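Local coordinates for protein O-methyltransferase (PDB 3TR6) that probably transfers a methyl group from S-adenosylmethionine to an oxygen of an acceptor substrate, at residues A[34-37]-A[38-41]; A[96-99]-A[100-103]; A[192-195]-A[196-200]. All coordinates share one frame; numbering follows the deposited sequence.

Contact 1 (A[34-37]-A[38-41]); sequences REET and TRSF
T38 and S40 each turn a hydroxyl back onto a carbonyl of the previous turn, R34 O and E36 O, in the last two turns of helix 28-40, a helix that precedes the Rossmann-like core of this methyltransferase. The backbone bonds follow the i to i+4 pattern to the helix end: T38 N to R34 O at 2.9 Å, R39 N to E35 O, S40 N to E36 O and F41 N to T37 O. F41, the first residue to leave helical angles, still donates its N-H to this series.

The two hydroxyls double the load on their acceptors. T38 OG1 reaches R34 O at 3.0 Å, from the face of the carbonyl plane opposite to that used by T38 N; S40 OG lies 3.1 Å from E36 O, and S40 OG and S40 N likewise reach that oxygen from opposite faces of its plane. In both residues the hydroxyl stands beside the backbone N (chi1 -72° in T38), which brings it over the preceding turn. T37 OG1 is hydrogen-bonded to L33 O one turn back, and also to T75 OG1.

Two ion pairs add to these bonds. R34 NH1 meets E35 OE1 at the edge of the guanidinium, and NH2 of the same group pairs with E26. E36 OE1 forms a salt bridge with R39 NH2, three residues on, at 3.5 Å, the carboxylate and guanidinium planes inclined by 50°; E36 OE2 is bound by Y108 OH, tying this glutamate to helix 99-111.

The F41 ring packs on S101 and L104 of that helix and makes a cation-pi contact with K100, while T37 O sits at the edge of the ring, 3.8 Å from F41 CD2.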
ATOM      1  N   ARG A  34      17.240 -15.870  -1.263  1.00 36.99           N
ATOM      2  CA  ARG A  34      16.163 -16.796  -0.933  1.00 43.75           C
ATOM      3  C   ARG A  34      16.314 -18.170  -1.592  1.00 43.73           C
ATOM      4  O   ARG A  34      15.766 -19.160  -1.108  1.00 40.23           O
ATOM      5  CB  ARG A  34      14.779 -16.185  -1.179  1.00 45.05           C
ATOM      6  CG  ARG A  34      14.397 -15.931  -2.616  1.00 42.24           C
ATOM      7  CD  ARG A  34      12.876 -15.917  -2.724  1.00 43.89           C
ATOM      8  NE  ARG A  34      12.394 -15.268  -3.938  1.00 51.40           N
ATOM      9  CZ  ARG A  34      12.603 -15.726  -5.169  1.00 53.89           C
ATOM     10  NH1 ARG A  34      13.307 -16.835  -5.358  1.00 46.30           N
ATOM     11  NH2 ARG A  34      12.116 -15.067  -6.211  1.00 58.51           N
ATOM     12  N   GLU A  35      17.066 -18.231  -2.684  1.00 41.23           N
ATOM     13  CA  GLU A  35      17.469 -19.518  -3.230  1.00 43.88           C
ATOM     14  C   GLU A  35      18.321 -20.240  -2.195  1.00 43.93           C
ATOM     15  O   GLU A  35      18.169 -21.441  -1.979  1.00 46.50           O
ATOM     16  CB  GLU A  35      18.255 -19.348  -4.533  1.00 40.29           C
ATOM     17  CG  GLU A  35      17.407 -18.913  -5.717  1.00 52.15           C
ATOM     18  CD  GLU A  35      16.246 -19.857  -5.985  1.00 63.94           C
ATOM     19  OE1 GLU A  35      15.080 -19.413  -5.893  1.00 63.89           O
ATOM     20  OE2 GLU A  35      16.501 -21.043  -6.290  1.00 62.30           O
ATOM     21  N   GLU A  36      19.212 -19.496  -1.549  1.00 41.24           N
ATOM     22  CA  GLU A  36      20.074 -20.066  -0.524  1.00 41.73           C
ATOM     23  C   GLU A  36      19.310 -20.382   0.758  1.00 42.97           C
ATOM     24  O   GLU A  36      19.581 -21.382   1.419  1.00 44.70           O
ATOM     25  CB  GLU A  36      21.250 -19.136  -0.223  1.00 47.60           C
ATOM     26  CG  GLU A  36      22.003 -19.515   1.041  1.00 55.61           C
ATOM     27  CD  GLU A  36      23.509 -19.454   0.878  1.00 63.06           C
ATOM     28  OE1 GLU A  36      24.212 -20.149   1.642  1.00 65.03           O
ATOM     29  OE2 GLU A  36      23.991 -18.713  -0.006  1.00 62.03           O
ATOM     30  N   THR A  37      18.356 -19.530   1.110  1.00 43.90           N
ATOM     31  CA  THR A  37      17.554 -19.769   2.303  1.00 43.66           C
ATOM     32  C   THR A  37      16.723 -21.036   2.126  1.00 40.17           C
ATOM     33  O   THR A  37      16.567 -21.824   3.059  1.00 35.87           O
ATOM     34  CB  THR A  37      16.633 -18.573   2.627  1.00 34.14           C
ATOM     35  OG1 THR A  37      17.431 -17.411   2.874  1.00 37.64           O
ATOM     36  CG2 THR A  37      15.796 -18.860   3.859  1.00 32.16           C
ATOM     37  N   THR A  38      16.197 -21.229   0.919  1.00 38.03           N
ATOM     38  CA  THR A  38      15.421 -22.423   0.602  1.00 44.55           C
ATOM     39  C   THR A  38      16.301 -23.662   0.691  1.00 41.72           C
ATOM     40  O   THR A  38      15.890 -24.705   1.209  1.00 36.58           O
ATOM     41  CB  THR A  38      14.822 -22.349  -0.817  1.00 42.49           C
ATOM     42  OG1 THR A  38      13.759 -21.390  -0.843  1.00 40.42           O
ATOM     43  CG2 THR A  38      14.276 -23.707  -1.235  1.00 47.73           C
ATOM     44  N   ARG A  39      17.519 -23.531   0.184  1.00 37.45           N
ATOM     45  CA  ARG A  39      18.464 -24.636   0.138  1.00 40.65           C
ATOM     46  C   ARG A  39      18.997 -25.039   1.516  1.00 45.25           C
ATOM     47  O   ARG A  39      19.240 -26.219   1.766  1.00 47.12           O
ATOM     48  CB  ARG A  39      19.623 -24.284  -0.797  1.00 43.56           C
ATOM     49  CG  ARG A  39      20.725 -25.323  -0.845  1.00 53.80           C
ATOM     50  CD  ARG A  39      21.687 -25.062  -1.994  1.00 59.86           C
ATOM     51  NE  ARG A  39      22.293 -23.733  -1.933  1.00 58.22           N
ATOM     52  CZ  ARG A  39      23.289 -23.399  -1.117  1.00 67.42           C
ATOM     53  NH1 ARG A  39      23.789 -24.293  -0.272  1.00 53.57           N
ATOM     54  NH2 ARG A  39      23.780 -22.166  -1.138  1.00 69.36           N
ATOM     55  N   SER A  40      19.164 -24.067   2.409  1.00 41.77           N
ATOM     56  CA  SER A  40      19.876 -24.301   3.662  1.00 35.53           C
ATOM     57  C   SER A  40      18.999 -24.338   4.911  1.00 34.06           C
ATOM     58  O   SER A  40      19.442 -24.801   5.959  1.00 35.55           O
ATOM     59  CB  SER A  40      20.969 -23.246   3.851  1.00 35.23           C
ATOM     60  OG  SER A  40      21.784 -23.138   2.698  1.00 48.56           O
ATOM     61  N   PHE A  41      17.769 -23.845   4.813  1.00 38.61           N
ATOM     62  CA  PHE A  41      16.910 -23.734   5.992  1.00 34.04           C
ATOM     63  C   PHE A  41      15.565 -24.430   5.829  1.00 36.37           C
ATOM     64  O   PHE A  41      14.802 -24.129   4.910  1.00 35.00           O
ATOM     65  CB  PHE A  41      16.701 -22.266   6.365  1.00 34.64           C
ATOM     66  CG  PHE A  41      17.952 -21.577   6.829  1.00 37.90           C
ATOM     67  CD1 PHE A  41      18.190 -21.384   8.180  1.00 38.52           C
ATOM     68  CD2 PHE A  41      18.894 -21.130   5.917  1.00 35.87           C
ATOM     69  CE1 PHE A  41      19.337 -20.755   8.612  1.00 34.89           C
ATOM     70  CE2 PHE A  41      20.048 -20.502   6.346  1.00 36.23           C
ATOM     71  CZ  PHE A  41      20.268 -20.315   7.696  1.00 34.39           C
TER

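Contact 2 (A[96-99]-A[100-103]); sequences DVDE and KSTA. With SAH (S-adenosyl-L-homocysteine), chain C.
D98 caps the first turn of helix 99-111, its carboxylate oxygen OD2 taking two bonds from S101. The backbone N of S101 meets OD2 at 2.9 Å, nearly straight at 165° and close to the line of the C-O bond; S101 OG donates to the same oxygen at 2.8 Å from its anti side. With OG between the backbone N and the carbonyl carbon (chi1 58°), both donors of S101 face the cap. T102 OG1 lies 2.8 Å from D98 O and 3.2 Å from E99 O, and its proton may go to either; T102 N adds a weak bond to D98 O. A103 N to E99 O, at 3.0 Å, is the next bond of the series.

D96 is satisfied on both oxygens. OD1 accepts from V97 N and, in an Asx turn, from D98 N at 3.0 Å, and also from O2' of S-adenosyl-L-homocysteine at 2.8 Å. OD2 takes O3' at 2.7 Å together with F74 N. This bidentate grip on the ribose diol is the familiar role of the acidic residue ending the second strand in class I methyltransferases. Behind the carboxylate, D96 CB packs on T102 CG2.

Residues 96-103 thus join strand 91-96 to helix 99-111, with T102 and E99 resting on strand 118-122, beside the end of helix 28-40.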
ATOM      1  N   ASP A  96      16.543 -10.359  16.023  1.00 43.70           N
ATOM      2  CA  ASP A  96      16.324 -11.794  16.008  1.00 43.56           C
ATOM      3  C   ASP A  96      17.091 -12.405  17.170  1.00 50.40           C
ATOM      4  O   ASP A  96      17.883 -11.728  17.826  1.00 52.08           O
ATOM      5  CB  ASP A  96      16.775 -12.405  14.679  1.00 40.87           C
ATOM      6  CG  ASP A  96      16.027 -13.686  14.340  1.00 47.27           C
ATOM      7  OD1 ASP A  96      15.885 -14.553  15.228  1.00 46.62           O
ATOM      8  OD2 ASP A  96      15.569 -13.824  13.186  1.00 43.45           O
ATOM      9  N   VAL A  97      16.853 -13.684  17.427  1.00 51.50           N
ATOM     10  CA  VAL A  97      17.526 -14.371  18.517  1.00 47.67           C
ATOM     11  C   VAL A  97      18.322 -15.554  17.973  1.00 48.69           C
ATOM     12  O   VAL A  97      19.043 -16.224  18.710  1.00 55.89           O
ATOM     13  CB  VAL A  97      16.515 -14.861  19.562  1.00 43.63           C
ATOM     14  CG1 VAL A  97      15.738 -16.049  19.021  1.00 45.26           C
ATOM     15  CG2 VAL A  97      17.219 -15.221  20.862  1.00 58.10           C
ATOM     16  N   ASP A  98      18.196 -15.795  16.671  1.00 43.96           N
ATOM     17  CA  ASP A  98      18.819 -16.950  16.034  1.00 44.12           C
ATOM     18  C   ASP A  98      20.143 -16.582  15.371  1.00 48.76           C
ATOM     19  O   ASP A  98      20.183 -15.756  14.461  1.00 49.40           O
ATOM     20  CB  ASP A  98      17.860 -17.562  15.007  1.00 50.68           C
ATOM     21  CG  ASP A  98      18.365 -18.877  14.443  1.00 50.38           C
ATOM     22  OD1 ASP A  98      18.208 -19.914  15.121  1.00 56.08           O
ATOM     23  OD2 ASP A  98      18.911 -18.878  13.318  1.00 44.24           O
ATOM     24  N   GLU A  99      21.225 -17.209  15.826  1.00 50.31           N
ATOM     25  CA  GLU A  99      22.561 -16.886  15.334  1.00 47.15           C
ATOM     26  C   GLU A  99      22.825 -17.414  13.930  1.00 47.07           C
ATOM     27  O   GLU A  99      23.446 -16.736  13.111  1.00 45.83           O
ATOM     28  CB  GLU A  99      23.626 -17.429  16.285  1.00 43.91           C
ATOM     29  CG  GLU A  99      23.426 -17.017  17.725  1.00 61.88           C
ATOM     30  CD  GLU A  99      24.626 -17.340  18.590  1.00 73.32           C
ATOM     31  OE1 GLU A  99      25.601 -17.919  18.060  1.00 66.05           O
ATOM     32  OE2 GLU A  99      24.596 -17.011  19.795  1.00 72.14           O
ATOM     33  N   LYS A 100      22.357 -18.628  13.660  1.00 47.01           N
ATOM     34  CA  LYS A 100      22.620 -19.276  12.380  1.00 45.97           C
ATOM     35  C   LYS A 100      22.094 -18.450  11.210  1.00 45.93           C
ATOM     36  O   LYS A 100      22.829 -18.161  10.266  1.00 44.45           O
ATOM     37  CB  LYS A 100      22.017 -20.683  12.355  1.00 53.72           C
ATOM     38  CG  LYS A 100      22.395 -21.507  11.132  1.00 53.92           C
ATOM     39  CD  LYS A 100      21.536 -22.765  11.030  1.00 63.69           C
ATOM     40  CE  LYS A 100      21.794 -23.520   9.728  1.00 60.26           C
ATOM     41  NZ  LYS A 100      20.744 -24.550   9.455  1.00 60.55           N
ATOM     42  N   SER A 101      20.823 -18.065  11.278  1.00 38.41           N
ATOM     43  CA  SER A 101      20.193 -17.320  10.193  1.00 38.72           C
ATOM     44  C   SER A 101      20.720 -15.889  10.059  1.00 39.15           C
ATOM     45  O   SER A 101      20.923 -15.402   8.946  1.00 39.90           O
ATOM     46  CB  SER A 101      18.671 -17.317  10.346  1.00 35.00           C
ATOM     47  OG  SER A 101      18.274 -16.762  11.582  1.00 40.55           O
ATOM     48  N   THR A 102      20.943 -15.219  11.185  1.00 35.91           N
ATOM     49  CA  THR A 102      21.416 -13.839  11.158  1.00 40.40           C
ATOM     50  C   THR A 102      22.841 -13.740  10.619  1.00 45.24           C
ATOM     51  O   THR A 102      23.234 -12.711  10.068  1.00 45.57           O
ATOM     52  CB  THR A 102      21.330 -13.162  12.540  1.00 42.69           C
ATOM     53  OG1 THR A 102      22.030 -13.948  13.509  1.00 51.48           O
ATOM     54  CG2 THR A 102      19.876 -13.012  12.970  1.00 43.56           C
ATOM     55  N   ALA A 103      23.611 -14.811  10.773  1.00 44.17           N
ATOM     56  CA  ALA A 103      24.971 -14.842  10.249  1.00 43.33           C
ATOM     57  C   ALA A 103      24.948 -14.753   8.727  1.00 40.70           C
ATOM     58  O   ALA A 103      25.762 -14.055   8.119  1.00 45.08           O
ATOM     59  CB  ALA A 103      25.688 -16.100  10.703  1.00 41.02           C
TER
HETATM   60  N   SAH C 224      11.248 -10.764   8.029  1.00 35.42           N
HETATM   61  CA  SAH C 224      11.931 -12.027   7.972  1.00 37.43           C
HETATM   62  CB  SAH C 224      11.074 -13.149   8.535  1.00 29.64           C
HETATM   63  CG  SAH C 224      11.518 -13.744   9.851  1.00 40.52           C
HETATM   64  SD  SAH C 224      10.661 -15.204  10.423  1.00 37.09           S
HETATM   65  C   SAH C 224      12.292 -12.342   6.562  1.00 39.23           C
HETATM   66  O   SAH C 224      12.566 -13.533   6.247  1.00 39.81           O
HETATM   67  OXT SAH C 224      12.325 -11.439   5.688  1.00 34.01           O
HETATM   68  C5' SAH C 224      10.627 -15.226  12.208  1.00 37.87           C
HETATM   69  C4' SAH C 224      11.847 -14.900  12.886  1.00 44.23           C
HETATM   70  O4' SAH C 224      11.542 -14.431  14.246  1.00 41.33           O
HETATM   71  C3' SAH C 224      12.690 -16.103  13.044  1.00 45.83           C
HETATM   72  O3' SAH C 224      13.909 -15.875  12.466  1.00 43.38           O
HETATM   73  C2' SAH C 224      12.839 -16.286  14.496  1.00 49.06           C
HETATM   74  O2' SAH C 224      14.117 -16.680  14.807  1.00 43.11           O
HETATM   75  C1' SAH C 224      12.570 -14.932  15.042  1.00 46.32           C
HETATM   76  N9  SAH C 224      12.191 -14.869  16.451  1.00 48.01           N
HETATM   77  C8  SAH C 224      11.434 -15.749  17.125  1.00 46.66           C
HETATM   78  N7  SAH C 224      11.324 -15.313  18.390  1.00 42.07           N
HETATM   79  C5  SAH C 224      12.008 -14.158  18.520  1.00 46.53           C
HETATM   80  C6  SAH C 224      12.240 -13.279  19.583  1.00 39.75           C
HETATM   81  N6  SAH C 224      11.693 -13.535  20.877  1.00 34.75           N
HETATM   82  N1  SAH C 224      12.990 -12.185  19.365  1.00 44.20           N
HETATM   83  C2  SAH C 224      13.513 -11.932  18.158  1.00 48.99           C
HETATM   84  N3  SAH C 224      13.311 -12.756  17.121  1.00 42.87           N
HETATM   85  C4  SAH C 224      12.566 -13.870  17.275  1.00 49.27           C

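Contact 3 (A[192-195]-A[196-200]); sequences QLIR and LFNQK
L196, F197 and N198 each donate their backbone N-H to the carbonyl four residues back, as N198 N does to I194 O at 2.9 Å and 162°, while Q199 N to R195 O is stretched to 3.4 Å and weak.

The side chains that meet across this turn are those of I194 and N198. The CG2 branch of I194 comes within 3.6 Å of N198 ND2, the two side chains passing at a slant. N198 CG stands beside its own backbone N (chi1 -71°), which leaves the amide lying over the preceding turn, its CG 3.2 Å from I194 O. The amide nitrogen makes its hydrogen bonds beyond the helix, to V175 O and to the hydroxyl of Y18 of the second subunit.

L196 and F197 rest their CB atoms on the previous turn, L196 CB at 3.3 Å from Q192 O and F197 CB at the same distance from L193 O. With CG anti to the backbone N (chi1 172°), the F197 ring leads off toward helix 153-163, where it meets Y157 edge-to-face and also touches T153 and D154. K200 reaches the same helix through salt bridges to D154 and E158. R195 extends the other way: NH1 is hydrogen-bonded to V181 O, and its side chain packs on Y18 of the second subunit, as N198 and Q199 do on V22 of that chain.

The arrangement is that of a surface helix of a Rossmann-like methyltransferase domain, with I194 and F197 turned to helix 153-163 and R195, N198 and Q199 to the second subunit.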
ATOM      1  N   GLN A 192      -6.299 -17.770  17.496  1.00 54.59           N
ATOM      2  CA  GLN A 192      -7.149 -16.946  18.347  1.00 60.51           C
ATOM      3  C   GLN A 192      -6.464 -15.633  18.736  1.00 50.51           C
ATOM      4  O   GLN A 192      -7.124 -14.609  18.905  1.00 42.02           O
ATOM      5  CB  GLN A 192      -7.580 -17.725  19.593  1.00 65.84           C
ATOM      6  CG  GLN A 192      -8.696 -18.731  19.341  1.00 72.72           C
ATOM      7  CD  GLN A 192     -10.026 -18.065  19.012  1.00 79.98           C
ATOM      8  OE1 GLN A 192     -10.517 -18.149  17.884  1.00 78.17           O
ATOM      9  NE2 GLN A 192     -10.617 -17.406  20.003  1.00 79.38           N
ATOM     10  N   LEU A 193      -5.141 -15.670  18.873  1.00 52.79           N
ATOM     11  CA  LEU A 193      -4.375 -14.467  19.188  1.00 52.56           C
ATOM     12  C   LEU A 193      -4.427 -13.445  18.056  1.00 50.74           C
ATOM     13  O   LEU A 193      -4.544 -12.243  18.303  1.00 41.12           O
ATOM     14  CB  LEU A 193      -2.916 -14.807  19.506  1.00 47.27           C
ATOM     15  CG  LEU A 193      -2.601 -15.193  20.948  1.00 57.32           C
ATOM     16  CD1 LEU A 193      -1.100 -15.195  21.165  1.00 59.61           C
ATOM     17  CD2 LEU A 193      -3.279 -14.238  21.919  1.00 52.72           C
ATOM     18  N   ILE A 194      -4.332 -13.928  16.821  1.00 45.66           N
ATOM     19  CA  ILE A 194      -4.328 -13.055  15.653  1.00 38.94           C
ATOM     20  C   ILE A 194      -5.727 -12.537  15.338  1.00 39.43           C
ATOM     21  O   ILE A 194      -5.890 -11.402  14.893  1.00 34.59           O
ATOM     22  CB  ILE A 194      -3.726 -13.755  14.421  1.00 44.60           C
ATOM     23  CG1 ILE A 194      -2.250 -14.065  14.668  1.00 52.03           C
ATOM     24  CG2 ILE A 194      -3.878 -12.886  13.184  1.00 36.22           C
ATOM     25  CD1 ILE A 194      -1.471 -12.886  15.224  1.00 51.68           C
ATOM     26  N   ARG A 195      -6.737 -13.369  15.571  1.00 41.79           N
ATOM     27  CA  ARG A 195      -8.116 -12.929  15.408  1.00 42.81           C
ATOM     28  C   ARG A 195      -8.421 -11.834  16.422  1.00 40.40           C
ATOM     29  O   ARG A 195      -9.049 -10.825  16.099  1.00 42.32           O
ATOM     30  CB  ARG A 195      -9.091 -14.100  15.560  1.00 37.57           C
ATOM     31  CG  ARG A 195      -9.189 -14.982  14.325  1.00 42.26           C
ATOM     32  CD  ARG A 195     -10.184 -16.115  14.517  1.00 49.56           C
ATOM     33  NE  ARG A 195     -11.455 -15.632  15.051  1.00 68.62           N
ATOM     34  CZ  ARG A 195     -12.459 -15.180  14.305  1.00 65.18           C
ATOM     35  NH1 ARG A 195     -12.350 -15.150  12.983  1.00 51.29           N
ATOM     36  NH2 ARG A 195     -13.577 -14.759  14.885  1.00 63.26           N
ATOM     37  N   LEU A 196      -7.957 -12.033  17.650  1.00 40.70           N
ATOM     38  CA  LEU A 196      -8.137 -11.047  18.701  1.00 41.85           C
ATOM     39  C   LEU A 196      -7.377  -9.767  18.362  1.00 41.20           C
ATOM     40  O   LEU A 196      -7.857  -8.664  18.623  1.00 39.11           O
ATOM     41  CB  LEU A 196      -7.655 -11.608  20.041  1.00 43.22           C
ATOM     42  CG  LEU A 196      -8.021 -10.805  21.290  1.00 52.21           C
ATOM     43  CD1 LEU A 196      -9.534 -10.740  21.456  1.00 42.72           C
ATOM     44  CD2 LEU A 196      -7.368 -11.407  22.524  1.00 51.49           C
ATOM     45  N   PHE A 197      -6.193  -9.926  17.775  1.00 37.68           N
ATOM     46  CA  PHE A 197      -5.332  -8.796  17.434  1.00 35.30           C
ATOM     47  C   PHE A 197      -5.894  -7.950  16.295  1.00 37.32           C
ATOM     48  O   PHE A 197      -5.872  -6.719  16.357  1.00 36.94           O
ATOM     49  CB  PHE A 197      -3.923  -9.282  17.073  1.00 33.57           C
ATOM     50  CG  PHE A 197      -3.028  -8.203  16.529  1.00 34.31           C
ATOM     51  CD1 PHE A 197      -2.323  -7.366  17.382  1.00 39.76           C
ATOM     52  CD2 PHE A 197      -2.891  -8.023  15.161  1.00 35.69           C
ATOM     53  CE1 PHE A 197      -1.498  -6.368  16.879  1.00 37.86           C
ATOM     54  CE2 PHE A 197      -2.069  -7.030  14.652  1.00 34.43           C
ATOM     55  CZ  PHE A 197      -1.372  -6.203  15.511  1.00 31.68           C
ATOM     56  N   ASN A 198      -6.389  -8.614  15.254  1.00 37.64           N
ATOM     57  CA  ASN A 198      -6.953  -7.918  14.105  1.00 31.28           C
ATOM     58  C   ASN A 198      -8.133  -7.031  14.477  1.00 34.17           C
ATOM     59  O   ASN A 198      -8.279  -5.932  13.947  1.00 35.79           O
ATOM     60  CB  ASN A 198      -7.356  -8.910  13.011  1.00 34.61           C
ATOM     61  CG  ASN A 198      -6.162  -9.543  12.326  1.00 33.90           C
ATOM     62  OD1 ASN A 198      -5.065  -8.988  12.324  1.00 34.49           O
ATOM     63  ND2 ASN A 198      -6.372 -10.713  11.733  1.00 33.84           N
ATOM     64  N   GLN A 199      -8.974  -7.513  15.389  1.00 35.88           N
ATOM     65  CA  GLN A 199     -10.107  -6.728  15.872  1.00 36.62           C
ATOM     66  C   GLN A 199      -9.631  -5.555  16.719  1.00 32.83           C
ATOM     67  O   GLN A 199     -10.192  -4.462  16.654  1.00 37.22           O
ATOM     68  CB  GLN A 199     -11.072  -7.600  16.677  1.00 37.04           C
ATOM     69  CG  GLN A 199     -11.847  -8.604  15.838  1.00 61.40           C
ATOM     70  CD  GLN A 199     -12.847  -7.943  14.892  1.00 75.72           C
ATOM     71  OE1 GLN A 199     -13.162  -6.757  15.030  1.00 59.40           O
ATOM     72  NE2 GLN A 199     -13.352  -8.713  13.927  1.00 56.05           N
ATOM     73  N   LYS A 200      -8.595  -5.790  17.513  1.00 32.30           N
ATOM     74  CA  LYS A 200      -8.011  -4.750  18.350  1.00 36.52           C
ATOM     75  C   LYS A 200      -7.503  -3.579  17.504  1.00 40.17           C
ATOM     76  O   LYS A 200      -7.796  -2.417  17.799  1.00 39.05           O
ATOM     77  CB  LYS A 200      -6.884  -5.332  19.206  1.00 33.78           C
ATOM     78  CG  LYS A 200      -6.227  -4.344  20.151  1.00 35.12           C
ATOM     79  CD  LYS A 200      -4.921  -3.817  19.582  1.00 37.86           C
ATOM     80  CE  LYS A 200      -4.103  -3.111  20.652  1.00 44.41           C
ATOM     81  NZ  LYS A 200      -3.758  -4.024  21.780  1.00 38.45           N
TER

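How the contacts relate
All three are local contacts within or at the end of a helix, but they serve different places in the fold. Contact 1 is a surface contact at the end of helix 28-40, rich in hydroxyl-to-carbonyl bonds and ion pairs. Contact 2, partly buried, opens helix 99-111 and is the one that touches the cofactor product directly. These two meet: F41 CE1 packs 3.8 Å from K100 CD, so a helix end lies against a helix start. Contact 3, also partly buried, stands apart, its centre about 28 Å from that of contact 2; it lies mid-helix, joins backbone bonds to an isoleucine packed on an asparagine amide, with its polar ends bonded outside the helix, and alone among them reaches the second subunit.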